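Local structure of nucleoside-diphosphate-sugar epimerase (Pseudomonas aeruginosa, 2X4G) at residues A[121-126]-A[176-181]; A[212-217]-A[246-251]. The protein probably binds a nicotinamide adenine dinucleotide coenzyme through a Rossmann fold and acts as an epimerase or related oxidoreductase on nucleotide sugars, though its exact reaction is uncertain. All blocks are in the same frame, centred on the assembly; numbering follows the deposited sequence.

Interaction 1 (A[121-126]-A[176-181])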
loop_
_atom_site.group_PDB
_atom_site.type_symbol
_atom_site.label_atom_id
_atom_site.label_comp_id
_atom_site.label_asym_id
_atom_site.label_seq_id
_atom_site.Cartn_x
_atom_site.Cartn_y
_atom_site.Cartn_z
ATOM N N ILE A 121 -13.436 28.469 -20.197
ATOM C CA ILE A 121 -12.707 27.670 -19.196
ATOM C C ILE A 121 -12.535 26.232 -19.691
ATOM O O ILE A 121 -13.507 25.576 -20.049
ATOM C CB ILE A 121 -13.474 27.610 -17.826
ATOM C CG1 ILE A 121 -13.691 29.001 -17.223
ATOM C CG2 ILE A 121 -12.736 26.774 -16.810
ATOM C CD1 ILE A 121 -15.072 29.175 -16.565
ATOM N N LEU A 122 -11.305 25.737 -19.720
ATOM C CA LEU A 122 -11.048 24.337 -20.077
ATOM C C LEU A 122 -10.466 23.645 -18.865
ATOM O O LEU A 122 -9.477 24.113 -18.285
ATOM C CB LEU A 122 -10.079 24.197 -21.261
ATOM C CG LEU A 122 -9.704 22.759 -21.647
ATOM C CD1 LEU A 122 -10.792 22.110 -22.476
ATOM C CD2 LEU A 122 -8.419 22.736 -22.407
ATOM N N TYR A 123 -11.088 22.529 -18.500
ATOM C CA TYR A 123 -10.674 21.745 -17.367
ATOM C C TYR A 123 -10.030 20.491 -17.919
ATOM O O TYR A 123 -10.564 19.861 -18.828
ATOM C CB TYR A 123 -11.878 21.395 -16.487
ATOM C CG TYR A 123 -11.550 20.290 -15.547
ATOM C CD1 TYR A 123 -11.862 18.982 -15.862
ATOM C CD2 TYR A 123 -10.849 20.535 -14.379
ATOM C CE1 TYR A 123 -11.520 17.939 -15.021
ATOM C CE2 TYR A 123 -10.494 19.502 -13.533
ATOM C CZ TYR A 123 -10.837 18.206 -13.864
ATOM O OH TYR A 123 -10.493 17.167 -13.046
ATOM N N VAL A 124 -8.869 20.127 -17.388
ATOM C CA VAL A 124 -8.150 18.967 -17.908
ATOM C C VAL A 124 -8.588 17.727 -17.157
ATOM O O VAL A 124 -8.266 17.560 -15.977
ATOM C CB VAL A 124 -6.633 19.131 -17.808
ATOM C CG1 VAL A 124 -5.953 17.966 -18.487
ATOM C CG2 VAL A 124 -6.221 20.419 -18.475
ATOM N N GLY A 125 -9.325 16.869 -17.856
ATOM C CA GLY A 125 -9.815 15.620 -17.279
ATOM C C GLY A 125 -9.006 14.357 -17.583
ATOM O O GLY A 125 -7.876 14.415 -18.082
ATOM N N SER A 126 -9.612 13.214 -17.284
ATOM C CA SER A 126 -8.989 11.924 -17.447
ATOM C C SER A 126 -9.935 10.946 -18.090
ATOM O O SER A 126 -11.150 11.029 -17.920
ATOM C CB SER A 126 -8.614 11.364 -16.104
ATOM O OG SER A 126 -8.406 9.976 -16.213
ATOM N N VAL A 176 -17.549 25.962 -19.330
ATOM C CA VAL A 176 -16.515 24.950 -19.099
ATOM C C VAL A 176 -16.474 23.987 -20.250
ATOM O O VAL A 176 -17.502 23.442 -20.624
ATOM C CB VAL A 176 -16.756 24.129 -17.818
ATOM C CG1 VAL A 176 -15.921 22.860 -17.846
ATOM C CG2 VAL A 176 -16.441 24.942 -16.597
ATOM N N VAL A 177 -15.278 23.789 -20.801
ATOM C CA VAL A 177 -15.027 22.755 -21.785
ATOM C C VAL A 177 -14.113 21.728 -21.111
ATOM O O VAL A 177 -13.281 22.094 -20.279
ATOM C CB VAL A 177 -14.359 23.340 -23.050
ATOM C CG1 VAL A 177 -14.009 22.226 -24.054
ATOM C CG2 VAL A 177 -15.264 24.425 -23.708
ATOM N N ILE A 178 -14.260 20.448 -21.453
ATOM C CA ILE A 178 -13.402 19.415 -20.875
ATOM C C ILE A 178 -12.491 18.761 -21.920
ATOM O O ILE A 178 -12.968 18.192 -22.905
ATOM C CB ILE A 178 -14.229 18.341 -20.196
ATOM C CG1 ILE A 178 -15.158 18.978 -19.175
ATOM C CG2 ILE A 178 -13.330 17.330 -19.511
ATOM C CD1 ILE A 178 -16.178 18.007 -18.653
ATOM N N GLY A 179 -11.180 18.854 -21.679
ATOM C CA GLY A 179 -10.151 18.262 -22.534
ATOM C C GLY A 179 -9.488 17.112 -21.812
ATOM O O GLY A 179 -9.033 17.264 -20.690
ATOM N N ILE A 180 -9.457 15.954 -22.464
ATOM C CA ILE A 180 -9.082 14.689 -21.856
ATOM C C ILE A 180 -7.974 14.100 -22.692
ATOM O O ILE A 180 -8.249 13.436 -23.678
ATOM C CB ILE A 180 -10.254 13.675 -21.872
ATOM C CG1 ILE A 180 -11.499 14.242 -21.188
ATOM C CG2 ILE A 180 -9.849 12.359 -21.195
ATOM C CD1 ILE A 180 -12.694 13.280 -21.245
ATOM N N PRO A 181 -6.711 14.345 -22.319
ATOM C CA PRO A 181 -5.634 13.737 -23.081
ATOM C C PRO A 181 -5.402 12.287 -22.681
ATOM O O PRO A 181 -5.778 11.889 -21.588
ATOM C CB PRO A 181 -4.437 14.585 -22.688
ATOM C CG PRO A 181 -4.710 14.979 -21.315
ATOM C CD PRO A 181 -6.189 15.202 -21.245
#

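Interaction 2 (A[212-217]-A[246-251])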
loop_
_atom_site.group_PDB
_atom_site.type_symbol
_atom_site.label_atom_id
_atom_site.label_comp_id
_atom_site.label_asym_id
_atom_site.label_seq_id
_atom_site.Cartn_x
_atom_site.Cartn_y
_atom_site.Cartn_z
ATOM N N GLY A 212 -2.078 -4.748 -21.264
ATOM C CA GLY A 212 -3.044 -3.653 -21.216
ATOM C C GLY A 212 -3.030 -2.752 -22.438
ATOM O O GLY A 212 -2.027 -2.638 -23.147
ATOM N N GLN A 213 -4.157 -2.100 -22.672
ATOM C CA GLN A 213 -4.303 -1.224 -23.814
ATOM C C GLN A 213 -4.188 0.191 -23.301
ATOM O O GLN A 213 -4.688 0.492 -22.230
ATOM C CB GLN A 213 -5.677 -1.429 -24.461
ATOM C CG GLN A 213 -6.051 -2.876 -24.698
ATOM C CD GLN A 213 -7.239 -2.996 -25.620
ATOM O OE1 GLN A 213 -7.148 -3.610 -26.704
ATOM N NE2 GLN A 213 -8.356 -2.371 -25.228
ATOM N N ARG A 214 -3.558 1.067 -24.073
ATOM C CA ARG A 214 -3.334 2.441 -23.640
ATOM C C ARG A 214 -3.187 3.384 -24.809
ATOM O O ARG A 214 -2.663 2.996 -25.837
ATOM C CB ARG A 214 -2.064 2.492 -22.803
ATOM C CG ARG A 214 -1.921 3.776 -22.025
ATOM C CD ARG A 214 -0.788 3.702 -21.021
ATOM N NE ARG A 214 -1.104 2.798 -19.921
ATOM C CZ ARG A 214 -1.907 3.098 -18.901
ATOM N NH1 ARG A 214 -2.503 4.290 -18.827
ATOM N NH2 ARG A 214 -2.127 2.187 -17.956
ATOM N N ASN A 215 -3.652 4.617 -24.645
ATOM C CA ASN A 215 -3.374 5.690 -25.605
ATOM C C ASN A 215 -2.348 6.655 -25.047
ATOM O O ASN A 215 -2.527 7.220 -23.953
ATOM C CB ASN A 215 -4.620 6.473 -25.986
ATOM C CG ASN A 215 -4.372 7.432 -27.161
ATOM O OD1 ASN A 215 -4.100 8.611 -26.956
ATOM N ND2 ASN A 215 -4.456 6.920 -28.390
ATOM N N VAL A 216 -1.279 6.830 -25.823
ATOM C CA VAL A 216 -0.159 7.687 -25.482
ATOM C C VAL A 216 -0.177 8.904 -26.399
ATOM O O VAL A 216 -0.502 8.773 -27.576
ATOM C CB VAL A 216 1.149 6.909 -25.659
ATOM C CG1 VAL A 216 2.356 7.842 -25.726
ATOM C CG2 VAL A 216 1.298 5.943 -24.526
ATOM N N ILE A 217 0.154 10.078 -25.862
ATOM C CA ILE A 217 0.155 11.318 -26.644
ATOM C C ILE A 217 1.380 12.164 -26.343
ATOM O O ILE A 217 1.863 12.225 -25.212
ATOM C CB ILE A 217 -1.125 12.189 -26.443
ATOM C CG1 ILE A 217 -1.179 13.291 -27.524
ATOM C CG2 ILE A 217 -1.175 12.771 -25.042
ATOM C CD1 ILE A 217 -2.101 14.405 -27.265
ATOM N N LEU A 246 -1.896 1.690 -28.209
ATOM C CA LEU A 246 -0.665 0.971 -27.988
ATOM C C LEU A 246 -0.865 -0.147 -26.988
ATOM O O LEU A 246 -1.424 0.075 -25.924
ATOM C CB LEU A 246 0.331 1.968 -27.391
ATOM C CG LEU A 246 1.729 2.032 -27.964
ATOM C CD1 LEU A 246 1.686 1.993 -29.480
ATOM C CD2 LEU A 246 2.349 3.303 -27.488
ATOM N N GLU A 247 -0.395 -1.340 -27.304
ATOM C CA GLU A 247 -0.272 -2.368 -26.287
ATOM C C GLU A 247 0.889 -1.987 -25.339
ATOM O O GLU A 247 1.901 -1.423 -25.765
ATOM C CB GLU A 247 -0.026 -3.739 -26.944
ATOM C CG GLU A 247 -1.226 -4.328 -27.717
ATOM C CD GLU A 247 -2.302 -4.893 -26.809
ATOM O OE1 GLU A 247 -2.135 -4.802 -25.578
ATOM O OE2 GLU A 247 -3.317 -5.427 -27.310
ATOM N N MET A 248 0.735 -2.287 -24.055
ATOM C CA MET A 248 1.800 -2.062 -23.088
ATOM C C MET A 248 3.035 -2.877 -23.396
ATOM O O MET A 248 4.140 -2.466 -23.045
ATOM C CB MET A 248 1.334 -2.378 -21.666
ATOM C CG MET A 248 0.612 -1.237 -20.975
ATOM S SD MET A 248 1.757 0.073 -20.451
ATOM C CE MET A 248 1.567 1.173 -21.841
ATOM N N ALA A 249 2.858 -4.042 -24.017
ATOM C CA ALA A 249 3.987 -4.827 -24.518
ATOM C C ALA A 249 4.849 -4.001 -25.476
ATOM O O ALA A 249 6.067 -4.008 -25.388
ATOM C CB ALA A 249 3.480 -6.063 -25.222
ATOM N N ASP A 250 4.201 -3.288 -26.385
ATOM C CA ASP A 250 4.892 -2.568 -27.451
ATOM C C ASP A 250 5.478 -1.223 -26.969
ATOM O O ASP A 250 6.580 -0.850 -27.360
ATOM C CB ASP A 250 3.949 -2.385 -28.661
ATOM C CG ASP A 250 3.527 -3.739 -29.302
ATOM O OD1 ASP A 250 4.381 -4.632 -29.493
ATOM O OD2 ASP A 250 2.334 -3.906 -29.636
ATOM N N LEU A 251 4.760 -0.514 -26.103
ATOM C CA LEU A 251 5.302 0.684 -25.465
ATOM C C LEU A 251 6.519 0.355 -24.594
ATOM O O LEU A 251 7.536 1.060 -24.597
ATOM C CB LEU A 251 4.242 1.351 -24.599
ATOM C CG LEU A 251 4.722 2.567 -23.812
ATOM C CD1 LEU A 251 5.160 3.620 -24.785
ATOM C CD2 LEU A 251 3.630 3.070 -22.855
#

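Interaction 1 (A[121-126]-A[176-181])
Leu122 packs against Val177 on one face of two neighbouring parallel strands. CD1 of Leu122 lies 3.6 Å from Val177 CG1. With CG anti to the backbone N (chi1 177°), the leucine also leans across the partner strand, and its CD1 reaches to 3.4 Å from Gly179 N. Gly179 has no side chain, and the leucine methyl lies over its backbone.

On the other face Ile121 meets Val176 at a slant, with their CG2 methyls 4.1 Å apart. Next to them CG2 of Ile178 stands at the edge of the Tyr123 ring, near its plane. Helices 98-116 and 154-171 pack over this face: Ile121 touches Phe109, Tyr123 touches Tyr110 and Leu162, and Ile178 touches Ala166. From Ile121 to Tyr123 and from Val176 to Gly179 the contact is buried and closely packed.

The backbones are joined by four hydrogen bonds in parallel register. Val177 N gives to Ile121 O, and Tyr123 N gives to Val177 O at 2.9 Å. Gly179 N then bonds Tyr123 O, and Gly125 N bonds Gly179 O. In this last bond the donor is tilted 31° from the carbonyl plane, where segment 121-126 has left the strand.

The C-terminal end is more open. Val124, Gly125, Ser126 and Pro181 are all partly exposed. Val124 CG1 meets Pro181 CD at 3.9 Å. Ile180 stays buried, its CG2 against Ser126 C. Ser126 OG bonds Tyr128 N.

Such parallel pairing under helices is typical of the Rossmann-type core of the epimerase/dehydratase family, whose coenzyme and substrate usually sit at the C-terminal strand ends.

Interaction 2 (A[212-217]-A[246-251])
Met248 lies over Gly212. Its N bonds Gly212 O at 2.9 Å, and its CB and CG each lie 3.7 Å from the same oxygen. From there the methionine bends at chi2 and chi3 toward Arg214, and the two side chains cross obliquely. Met248 CE comes near Arg214 CD, at the edge of the guanidinium group, but its exact position is doubtful. The arginine has CG anti to the backbone N and then bends at chi3 (-70°). At the far end NH1 bonds Tyr128 OH.

Val216 lies further along the same strand. Its CG2 meets Leu246 CD2 at a slant, 4.1 Å away. A contact with Leu251 is less certain. Leu323 of helix 323-336 touches both Val216 and Leu246. On the opposite face of the pair, Gln213 and Glu247 stand side by side and are partly exposed.

Arg214 and Leu246 form an antiparallel hydrogen-bonded pair: Arg214 N gives to Leu246 O at 3.0 Å, and Leu246 N gives to Arg214 O. Glu247 is both the last strand residue and the N-cap through which strand 238-247 passes into helix 248-259. Such an antiparallel pair follows the parallel Rossmann-type strands in this epimerase/dehydratase-family α/β fold.

In the fold
Interaction 1 closes first along the chain. Strand 121-124 runs on through a long loop and helix 154-171 before strand 176-185 returns parallel beside it, a beta-alpha-beta crossover. Interaction 2 closes a second loop, in which helix 219-232 joins strand 213-218 to the antiparallel strand 238-247. The two loops follow in series and neither nest nor cross. Strand 176-185 links them, since it also pairs with strands 213-218 and 238-247, so the mixed sheet is continuous from one contact to the other. Their centres are about 22 Å apart. Tyr128, just after segment 121-126, is a partner of both contacts.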